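Local structure of Ton_1535 (Thermococcus onnurineus, 3ZPJ) at residues I79-L84 against D95-A100; T119-L124 against L134-I139; G246-A251 against K268-C273. The protein is of unknown function but folds as an all-helical alpha-solenoid with an unusual left-handed helical turn. All blocks are in the same frame, centred on the assembly; numbering follows the deposited sequence.

Interaction 1 of 3, residues I79-L84 against D95-A100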
loop_
_atom_site.group_PDB
_atom_site.type_symbol
_atom_site.label_atom_id
_atom_site.label_comp_id
_atom_site.label_asym_id
_atom_site.label_seq_id
_atom_site.Cartn_x
_atom_site.Cartn_y
_atom_site.Cartn_z
ATOM N N ILE A 79 5.848 -18.286 -7.270
ATOM C CA ILE A 79 6.101 -18.489 -5.846
ATOM C C ILE A 79 7.602 -18.528 -5.553
ATOM O O ILE A 79 8.102 -17.829 -4.670
ATOM C CB ILE A 79 5.397 -19.750 -5.358
ATOM C CG1 ILE A 79 3.893 -19.615 -5.644
ATOM C CG2 ILE A 79 5.667 -19.998 -3.861
ATOM C CD1 ILE A 79 3.047 -20.755 -5.125
ATOM N N ILE A 80 8.326 -19.314 -6.333
ATOM C CA ILE A 80 9.771 -19.390 -6.203
ATOM C C ILE A 80 10.413 -18.027 -6.466
ATOM O O ILE A 80 11.341 -17.614 -5.766
ATOM C CB ILE A 80 10.321 -20.446 -7.178
ATOM C CG1 ILE A 80 9.875 -21.842 -6.713
ATOM C CG2 ILE A 80 11.833 -20.322 -7.317
ATOM C CD1 ILE A 80 10.085 -22.940 -7.729
ATOM N N ALA A 81 9.890 -17.331 -7.469
ATOM C CA ALA A 81 10.437 -16.043 -7.901
ATOM C C ALA A 81 10.351 -14.955 -6.837
ATOM O O ALA A 81 11.312 -14.237 -6.620
ATOM C CB ALA A 81 9.751 -15.570 -9.170
ATOM N N SER A 82 9.195 -14.822 -6.194
ATOM C CA SER A 82 9.044 -13.780 -5.183
ATOM C C SER A 82 9.848 -14.085 -3.917
ATOM O O SER A 82 10.374 -13.165 -3.301
ATOM C CB SER A 82 7.570 -13.454 -4.870
ATOM O OG SER A 82 6.875 -14.555 -4.330
ATOM N N THR A 83 10.002 -15.360 -3.559
ATOM C CA THR A 83 10.794 -15.685 -2.375
ATOM C C THR A 83 12.293 -15.416 -2.587
ATOM O O THR A 83 12.991 -14.981 -1.659
ATOM C CB THR A 83 10.533 -17.125 -1.842
ATOM O OG1 THR A 83 11.251 -18.072 -2.622
ATOM C CG2 THR A 83 9.060 -17.459 -1.900
ATOM N N LEU A 84 12.783 -15.660 -3.800
ATOM C CA LEU A 84 14.164 -15.310 -4.136
ATOM C C LEU A 84 14.333 -13.811 -4.047
ATOM O O LEU A 84 15.343 -13.318 -3.554
ATOM C CB LEU A 84 14.529 -15.754 -5.548
ATOM C CG LEU A 84 14.601 -17.252 -5.805
ATOM C CD1 LEU A 84 14.835 -17.498 -7.282
ATOM C CD2 LEU A 84 15.699 -17.888 -4.951
ATOM N N ASP A 95 14.845 -14.361 -13.434
ATOM C CA ASP A 95 14.905 -15.587 -14.221
ATOM C C ASP A 95 13.604 -16.369 -14.017
ATOM O O ASP A 95 12.945 -16.755 -14.983
ATOM C CB ASP A 95 16.128 -16.422 -13.828
ATOM C CG ASP A 95 16.194 -17.773 -14.546
ATOM O OD1 ASP A 95 15.407 -18.031 -15.484
ATOM O OD2 ASP A 95 17.065 -18.586 -14.173
ATOM N N PHE A 96 13.212 -16.584 -12.767
ATOM C CA PHE A 96 11.984 -17.336 -12.529
ATOM C C PHE A 96 10.707 -16.618 -12.935
ATOM O O PHE A 96 9.772 -17.254 -13.417
ATOM C CB PHE A 96 11.921 -17.913 -11.114
ATOM C CG PHE A 96 12.685 -19.191 -10.989
ATOM C CD1 PHE A 96 14.071 -19.174 -10.905
ATOM C CD2 PHE A 96 12.038 -20.413 -11.048
ATOM C CE1 PHE A 96 14.790 -20.352 -10.828
ATOM C CE2 PHE A 96 12.755 -21.591 -10.967
ATOM C CZ PHE A 96 14.132 -21.558 -10.857
ATOM N N PHE A 97 10.677 -15.301 -12.777
ATOM C CA PHE A 97 9.566 -14.530 -13.307
ATOM C C PHE A 97 9.419 -14.714 -14.827
ATOM O O PHE A 97 8.314 -14.868 -15.341
ATOM C CB PHE A 97 9.692 -13.059 -12.912
ATOM C CG PHE A 97 9.259 -12.787 -11.497
ATOM C CD1 PHE A 97 7.988 -13.160 -11.071
ATOM C CD2 PHE A 97 10.125 -12.200 -10.585
ATOM C CE1 PHE A 97 7.573 -12.928 -9.765
ATOM C CE2 PHE A 97 9.718 -11.969 -9.273
ATOM C CZ PHE A 97 8.435 -12.333 -8.864
ATOM N N ASN A 98 10.538 -14.735 -15.537
ATOM C CA ASN A 98 10.504 -14.928 -16.970
ATOM C C ASN A 98 10.059 -16.321 -17.354
ATOM O O ASN A 98 9.405 -16.510 -18.387
ATOM C CB ASN A 98 11.860 -14.611 -17.583
ATOM C CG ASN A 98 12.055 -13.128 -17.796
ATOM O OD1 ASN A 98 11.183 -12.454 -18.347
ATOM N ND2 ASN A 98 13.187 -12.605 -17.342
ATOM N N ARG A 99 10.415 -17.298 -16.525
ATOM C CA ARG A 99 9.929 -18.645 -16.742
ATOM C C ARG A 99 8.413 -18.642 -16.564
ATOM O O ARG A 99 7.689 -19.216 -17.375
ATOM C CB ARG A 99 10.596 -19.643 -15.794
ATOM C CG ARG A 99 12.091 -19.828 -16.037
ATOM C CD ARG A 99 12.617 -21.056 -15.296
ATOM N NE ARG A 99 14.039 -20.942 -14.992
ATOM C CZ ARG A 99 14.800 -21.953 -14.581
ATOM N NH1 ARG A 99 14.278 -23.169 -14.432
ATOM N NH2 ARG A 99 16.086 -21.743 -14.325
ATOM N N ALA A 100 7.943 -17.968 -15.519
ATOM C CA ALA A 100 6.503 -17.856 -15.262
ATOM C C ALA A 100 5.764 -17.264 -16.462
ATOM O O ALA A 100 4.811 -17.857 -16.963
ATOM C CB ALA A 100 6.232 -17.046 -13.989
#
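Phe-96 and Phe-97 reach from helix 90-104 onto Ile-80, Ala-81 and Leu-84 of helix 70-86, forming one antiparallel helix pair of the alpha-solenoid. The short axes run 8.2 Å apart at 160° between their N-to-C directions, close enough that Ala-81 meets both phenylalanines. Followed outward, Phe-96 first places its CB 3.7 Å from Ala-81 CB, the shared contact at the middle of the pair. Its ring then divides between two aliphatic neighbours. CD2 lies 3.7 Å from Ile-80 CG2, and CG and CE2 also border this methyl, which sits over a ring face but displaced toward the rim. The CG2 branch is the one anti to the backbone N in Ile-80, and this brings it, rather than CG1, over the ring. On that same side of the ring plane, but toward CD1, Leu-84 CD1 lies obliquely at 4.1 Å from Phe-96 CD1. At the far end of the ring, CZ lies under the guanidinium of Arg-99, on the face opposite Ile-80.

Phe-97 makes a different approach. Ala-81 CB sits over the centre of its ring, 3.3 Å from the centroid and only 5° off the normal, a tight CH-pi contact. The ring tip CZ continues to Ser-82 N at 3.7 Å. The remaining surroundings are also helical: Met-61 of helix 53-66 touches Phe-96. On its own helix, Arg-99 is bound by a salt bridge, its NE meeting Asp-95 OD1 at 3.3 Å from above the carboxylate plane.

Interaction 2 of 3, residues T119-L124 against L134-I139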
loop_
_atom_site.group_PDB
_atom_site.type_symbol
_atom_site.label_atom_id
_atom_site.label_comp_id
_atom_site.label_asym_id
_atom_site.label_seq_id
_atom_site.Cartn_x
_atom_site.Cartn_y
_atom_site.Cartn_z
ATOM N N THR A 119 -1.846 -13.457 -10.931
ATOM C CA THR A 119 -1.206 -14.138 -9.804
ATOM C C THR A 119 0.279 -13.818 -9.841
ATOM O O THR A 119 0.901 -13.481 -8.831
ATOM C CB THR A 119 -1.382 -15.692 -9.893
ATOM O OG1 THR A 119 -2.742 -16.043 -9.634
ATOM C CG2 THR A 119 -0.498 -16.415 -8.876
ATOM N N LEU A 120 0.837 -13.938 -11.032
ATOM C CA LEU A 120 2.228 -13.628 -11.277
ATOM C C LEU A 120 2.482 -12.149 -11.020
ATOM O O LEU A 120 3.487 -11.781 -10.422
ATOM C CB LEU A 120 2.549 -14.003 -12.713
ATOM C CG LEU A 120 3.718 -13.492 -13.549
ATOM C CD1 LEU A 120 5.012 -13.409 -12.794
ATOM C CD2 LEU A 120 3.856 -14.456 -14.741
ATOM N N ALA A 121 1.564 -11.305 -11.466
ATOM C CA ALA A 121 1.653 -9.887 -11.152
ATOM C C ALA A 121 1.626 -9.676 -9.636
ATOM O O ALA A 121 2.336 -8.826 -9.100
ATOM C CB ALA A 121 0.518 -9.131 -11.806
ATOM N N TYR A 122 0.793 -10.444 -8.941
ATOM C CA TYR A 122 0.704 -10.293 -7.498
ATOM C C TYR A 122 2.036 -10.664 -6.873
ATOM O O TYR A 122 2.502 -9.970 -5.954
ATOM C CB TYR A 122 -0.424 -11.138 -6.911
ATOM C CG TYR A 122 -0.348 -11.275 -5.408
ATOM C CD1 TYR A 122 -0.793 -10.254 -4.581
ATOM C CD2 TYR A 122 0.177 -12.419 -4.814
ATOM C CE1 TYR A 122 -0.723 -10.360 -3.213
ATOM C CE2 TYR A 122 0.266 -12.526 -3.441
ATOM C CZ TYR A 122 -0.201 -11.497 -2.646
ATOM O OH TYR A 122 -0.140 -11.598 -1.275
ATOM N N HIS A 123 2.669 -11.730 -7.392
ATOM C CA HIS A 123 3.986 -12.126 -6.882
ATOM C C HIS A 123 5.079 -11.105 -7.184
ATOM O O HIS A 123 5.949 -10.848 -6.341
ATOM C CB HIS A 123 4.358 -13.549 -7.287
ATOM C CG HIS A 123 3.555 -14.577 -6.561
ATOM N ND1 HIS A 123 3.868 -14.993 -5.284
ATOM C CD2 HIS A 123 2.417 -15.225 -6.898
ATOM C CE1 HIS A 123 2.966 -15.868 -4.878
ATOM N NE2 HIS A 123 2.075 -16.027 -5.836
ATOM N N LEU A 124 4.997 -10.476 -8.350
ATOM C CA LEU A 124 5.918 -9.402 -8.676
ATOM C C LEU A 124 5.805 -8.259 -7.659
ATOM O O LEU A 124 6.802 -7.633 -7.302
ATOM C CB LEU A 124 5.645 -8.882 -10.082
ATOM C CG LEU A 124 6.247 -9.706 -11.219
ATOM C CD1 LEU A 124 5.614 -9.270 -12.528
ATOM C CD2 LEU A 124 7.782 -9.528 -11.258
ATOM N N LEU A 134 2.433 -3.902 -12.166
ATOM C CA LEU A 134 1.377 -3.175 -12.875
ATOM C C LEU A 134 1.319 -3.544 -14.348
ATOM O O LEU A 134 0.243 -3.752 -14.915
ATOM C CB LEU A 134 1.580 -1.672 -12.774
ATOM C CG LEU A 134 0.991 -0.972 -11.558
ATOM C CD1 LEU A 134 1.134 0.526 -11.745
ATOM C CD2 LEU A 134 -0.467 -1.363 -11.406
ATOM N N GLU A 135 2.484 -3.602 -14.962
ATOM C CA GLU A 135 2.558 -3.891 -16.375
ATOM C C GLU A 135 1.883 -5.237 -16.644
ATOM O O GLU A 135 1.110 -5.383 -17.577
ATOM C CB GLU A 135 4.015 -3.908 -16.829
ATOM C CG GLU A 135 4.205 -4.063 -18.333
ATOM C CD GLU A 135 5.671 -4.250 -18.734
ATOM O OE1 GLU A 135 6.530 -4.430 -17.838
ATOM O OE2 GLU A 135 5.963 -4.209 -19.951
ATOM N N ILE A 136 2.145 -6.204 -15.775
ATOM C CA ILE A 136 1.613 -7.531 -15.944
ATOM C C ILE A 136 0.125 -7.584 -15.605
ATOM O O ILE A 136 -0.655 -8.253 -16.299
ATOM C CB ILE A 136 2.409 -8.540 -15.106
ATOM C CG1 ILE A 136 3.861 -8.573 -15.586
ATOM C CG2 ILE A 136 1.768 -9.927 -15.156
ATOM C CD1 ILE A 136 4.012 -8.787 -17.082
ATOM N N PHE A 137 -0.275 -6.860 -14.561
ATOM C CA PHE A 137 -1.695 -6.771 -14.235
ATOM C C PHE A 137 -2.457 -6.242 -15.444
ATOM O O PHE A 137 -3.548 -6.708 -15.749
ATOM C CB PHE A 137 -1.947 -5.855 -13.027
ATOM C CG PHE A 137 -1.940 -6.563 -11.697
ATOM C CD1 PHE A 137 -2.846 -7.585 -11.431
ATOM C CD2 PHE A 137 -1.059 -6.174 -10.690
ATOM C CE1 PHE A 137 -2.872 -8.227 -10.193
ATOM C CE2 PHE A 137 -1.068 -6.814 -9.443
ATOM C CZ PHE A 137 -1.979 -7.846 -9.190
ATOM N N ASN A 138 -1.870 -5.264 -16.130
ATOM C CA ASN A 138 -2.518 -4.646 -17.272
ATOM C C ASN A 138 -2.608 -5.576 -18.465
ATOM O O ASN A 138 -3.609 -5.577 -19.173
ATOM C CB ASN A 138 -1.812 -3.350 -17.659
ATOM C CG ASN A 138 -2.329 -2.167 -16.871
ATOM O OD1 ASN A 138 -1.705 -1.726 -15.910
ATOM N ND2 ASN A 138 -3.492 -1.679 -17.245
ATOM N N ILE A 139 -1.551 -6.351 -18.692
ATOM C CA ILE A 139 -1.579 -7.391 -19.711
ATOM C C ILE A 139 -2.639 -8.430 -19.321
ATOM O O ILE A 139 -3.424 -8.875 -20.168
ATOM C CB ILE A 139 -0.223 -8.111 -19.859
ATOM C CG1 ILE A 139 0.921 -7.113 -20.039
ATOM C CG2 ILE A 139 -0.257 -9.092 -21.030
ATOM C CD1 ILE A 139 0.636 -6.026 -21.018
#
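Leu-124 N donates to Leu-120 O at 2.9 Å, a backbone bond of helix 110-126 whose two residues both reach Ile-136 on helix 130-146. The two helices form an antiparallel pair: their short axes approach to 8.2 Å, with 169° between the N-to-C directions. Ala-121 and Ile-136 are the residues in register at its middle, their CA atoms 5.3 Å apart.

Two side chains of helix 130-146 divide the surface of Ala-121. Phe-137 lays its ring across the methyl group, with Ala-121 CB 3.4 Å from the ring centroid and 8° off the normal. The near-perpendicular approach over the ring centre identifies a CH-pi contact over the face. Phe-137 CZ also lies 3.8 Å from Tyr-122 N, an oblique approach. Ile-136 supplies the aliphatic half. Its CG2 branch, anti to the backbone N, turns to Ala-121 CB at 3.7 Å and also borders Leu-120 CG more loosely. The CG1 branch stands beside the backbone N (chi1 -62°) and meets the CD1 methyl of Leu-124 at 3.6 Å, the two side chains crossing at about a right angle. Thus the branching of Ile-136 lets one residue touch Ala-121 and Leu-124, three residues (about one turn) apart on the opposing helix.

Helix 151-170 continues the apolar layer around Phe-137 through Ile-161, Leu-164 and Leu-165. No hydrogen bond joins the two segments, whose own backbone groups pair along each helix. The chemistry therefore implies cohesion by dispersion and CH-pi contact, consistent with the small side chain of Ala-121 at the point where the two backbones come nearest.

Interaction 3 of 3, residues G246-A251 against K268-C273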
loop_
_atom_site.group_PDB
_atom_site.type_symbol
_atom_site.label_atom_id
_atom_site.label_comp_id
_atom_site.label_asym_id
_atom_site.label_seq_id
_atom_site.Cartn_x
_atom_site.Cartn_y
_atom_site.Cartn_z
ATOM N N GLY A 246 3.888 12.371 10.459
ATOM C CA GLY A 246 3.194 11.095 10.492
ATOM C C GLY A 246 2.086 11.121 11.523
ATOM O O GLY A 246 0.967 10.661 11.275
ATOM N N GLU A 247 2.392 11.672 12.690
ATOM C CA GLU A 247 1.384 11.782 13.733
ATOM C C GLU A 247 0.235 12.681 13.274
ATOM O O GLU A 247 -0.928 12.355 13.490
ATOM C CB GLU A 247 2.009 12.220 15.058
ATOM C CG GLU A 247 2.859 11.115 15.717
ATOM C CD GLU A 247 3.638 11.571 16.952
ATOM O OE1 GLU A 247 3.771 12.792 17.188
ATOM O OE2 GLU A 247 4.130 10.699 17.697
ATOM N N LEU A 248 0.556 13.776 12.586
ATOM C CA LEU A 248 -0.472 14.669 12.055
ATOM C C LEU A 248 -1.349 14.012 10.992
ATOM O O LEU A 248 -2.570 14.194 10.988
ATOM C CB LEU A 248 0.147 15.957 11.514
ATOM C CG LEU A 248 0.793 16.807 12.611
ATOM C CD1 LEU A 248 1.421 18.084 12.070
ATOM C CD2 LEU A 248 -0.248 17.148 13.642
ATOM N N GLU A 249 -0.727 13.261 10.086
ATOM C CA GLU A 249 -1.470 12.546 9.065
ATOM C C GLU A 249 -2.431 11.574 9.745
ATOM O O GLU A 249 -3.577 11.429 9.333
ATOM C CB GLU A 249 -0.518 11.813 8.089
ATOM C CG GLU A 249 0.346 12.757 7.246
ATOM C CD GLU A 249 1.208 12.052 6.183
ATOM O OE1 GLU A 249 1.700 10.928 6.440
ATOM O OE2 GLU A 249 1.413 12.653 5.096
ATOM N N VAL A 250 -1.969 10.929 10.809
ATOM C CA VAL A 250 -2.821 9.991 11.514
ATOM C C VAL A 250 -3.977 10.713 12.192
ATOM O O VAL A 250 -5.122 10.268 12.119
ATOM C CB VAL A 250 -2.034 9.144 12.519
ATOM C CG1 VAL A 250 -2.966 8.550 13.563
ATOM C CG2 VAL A 250 -1.318 8.041 11.782
ATOM N N ALA A 251 -3.686 11.844 12.823
ATOM C CA ALA A 251 -4.738 12.631 13.458
ATOM C C ALA A 251 -5.783 13.003 12.405
ATOM O O ALA A 251 -6.981 12.967 12.661
ATOM C CB ALA A 251 -4.164 13.872 14.104
ATOM N N LYS A 268 -0.290 16.081 21.370
ATOM C CA LYS A 268 0.847 15.273 21.761
ATOM C C LYS A 268 1.956 15.346 20.726
ATOM O O LYS A 268 3.132 15.317 21.069
ATOM C CB LYS A 268 0.438 13.818 21.979
ATOM C CG LYS A 268 1.581 12.963 22.491
ATOM C CD LYS A 268 1.298 11.479 22.410
ATOM C CE LYS A 268 2.608 10.710 22.323
ATOM N NZ LYS A 268 3.498 11.253 21.235
ATOM N N ALA A 269 1.583 15.459 19.458
ATOM C CA ALA A 269 2.572 15.486 18.384
ATOM C C ALA A 269 3.510 16.688 18.473
ATOM O O ALA A 269 4.613 16.648 17.926
ATOM C CB ALA A 269 1.895 15.440 17.027
ATOM N N PHE A 270 3.065 17.747 19.151
ATOM C CA PHE A 270 3.890 18.935 19.364
ATOM C C PHE A 270 4.426 18.969 20.785
ATOM O O PHE A 270 5.517 19.469 21.043
ATOM C CB PHE A 270 3.077 20.207 19.133
ATOM C CG PHE A 270 2.790 20.483 17.699
ATOM C CD1 PHE A 270 1.652 19.970 17.093
ATOM C CD2 PHE A 270 3.661 21.241 16.943
ATOM C CE1 PHE A 270 1.388 20.217 15.761
ATOM C CE2 PHE A 270 3.400 21.488 15.605
ATOM C CZ PHE A 270 2.256 20.976 15.014
ATOM N N GLU A 271 3.636 18.448 21.712
ATOM C CA GLU A 271 3.964 18.530 23.125
ATOM C C GLU A 271 4.835 17.381 23.602
ATOM O O GLU A 271 5.220 17.341 24.761
ATOM C CB GLU A 271 2.684 18.605 23.960
ATOM C CG GLU A 271 1.880 19.879 23.712
ATOM C CD GLU A 271 0.514 19.831 24.355
ATOM O OE1 GLU A 271 -0.086 18.733 24.367
ATOM O OE2 GLU A 271 0.051 20.885 24.858
ATOM N N CYS A 272 5.155 16.453 22.710
ATOM C CA CYS A 272 5.959 15.296 23.089
ATOM C C CYS A 272 7.442 15.634 23.034
ATOM O O CYS A 272 8.247 15.105 23.806
ATOM C CB CYS A 272 5.676 14.096 22.168
ATOM S SG CYS A 272 6.403 14.205 20.497
ATOM N N CYS A 273 7.804 16.513 22.107
ATOM C CA CYS A 273 9.204 16.712 21.777
ATOM C C CYS A 273 9.532 18.186 21.593
ATOM O O CYS A 273 8.659 19.056 21.671
ATOM C CB CYS A 273 9.546 15.932 20.500
ATOM S SG CYS A 273 8.366 14.588 20.085
#
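Glu-247 extends its side chain over Ala-269, with CB 3.8 Å from Ala-269 CB and OE1 3.2 Å from the same methyl. This joins helix 240-256 to the C-terminal part of helix 262-271, two neighbouring helices of the alpha-solenoid. Because CG lies beside the backbone N (chi1 -72°) and the chain is extended beyond it, the carboxylate passes the methyl and comes near Lys-268. There OE2 and Lys-268 NZ form a long salt bridge of 3.6 Å, the two side chains crossing at about a right angle. The stronger polar partner of OE2 is Arg-243, whose NE forms a salt bridge with it from one turn earlier on the same helix.

Leu-248 builds the apolar flank: its CD2 meets Phe-270 CE1 at 4.1 Å and lies farther from Ala-269 CB. Phe-270 also makes a cation-pi interaction with Arg-298. Just past it, Cys-272 SG and Cys-273 SG form a vicinal disulfide of 2.0 Å, although Cys-273 is poorly ordered. The combination implies a mixed contact, in which basic groups probably stabilise the negative charge of buried Glu-247 while Leu-248 packs against apolar surface.

In the fold
Interactions 1 and 2 are successive helix pairs of the solenoid, with centres 12 Å apart and side chains in direct contact. Phe-97 joins them: while one face of its ring receives Ala-81, its CD1 lies 3.4 Å from Leu-120 CD1, and its CG lies 3.6 Å from Leu-124 CD2. A probable hydrogen bond of 3.2 Å between Ser-82 OG and His-123 ND1 adds a polar link. Interaction 3 stands apart, across the chain's centre, with its centre 42 Å from that of interaction 1 and 37 Å from that of interaction 2. Nearest atoms of interactions 2 and 3 remain about 21 Å apart, so the two share no direct contact.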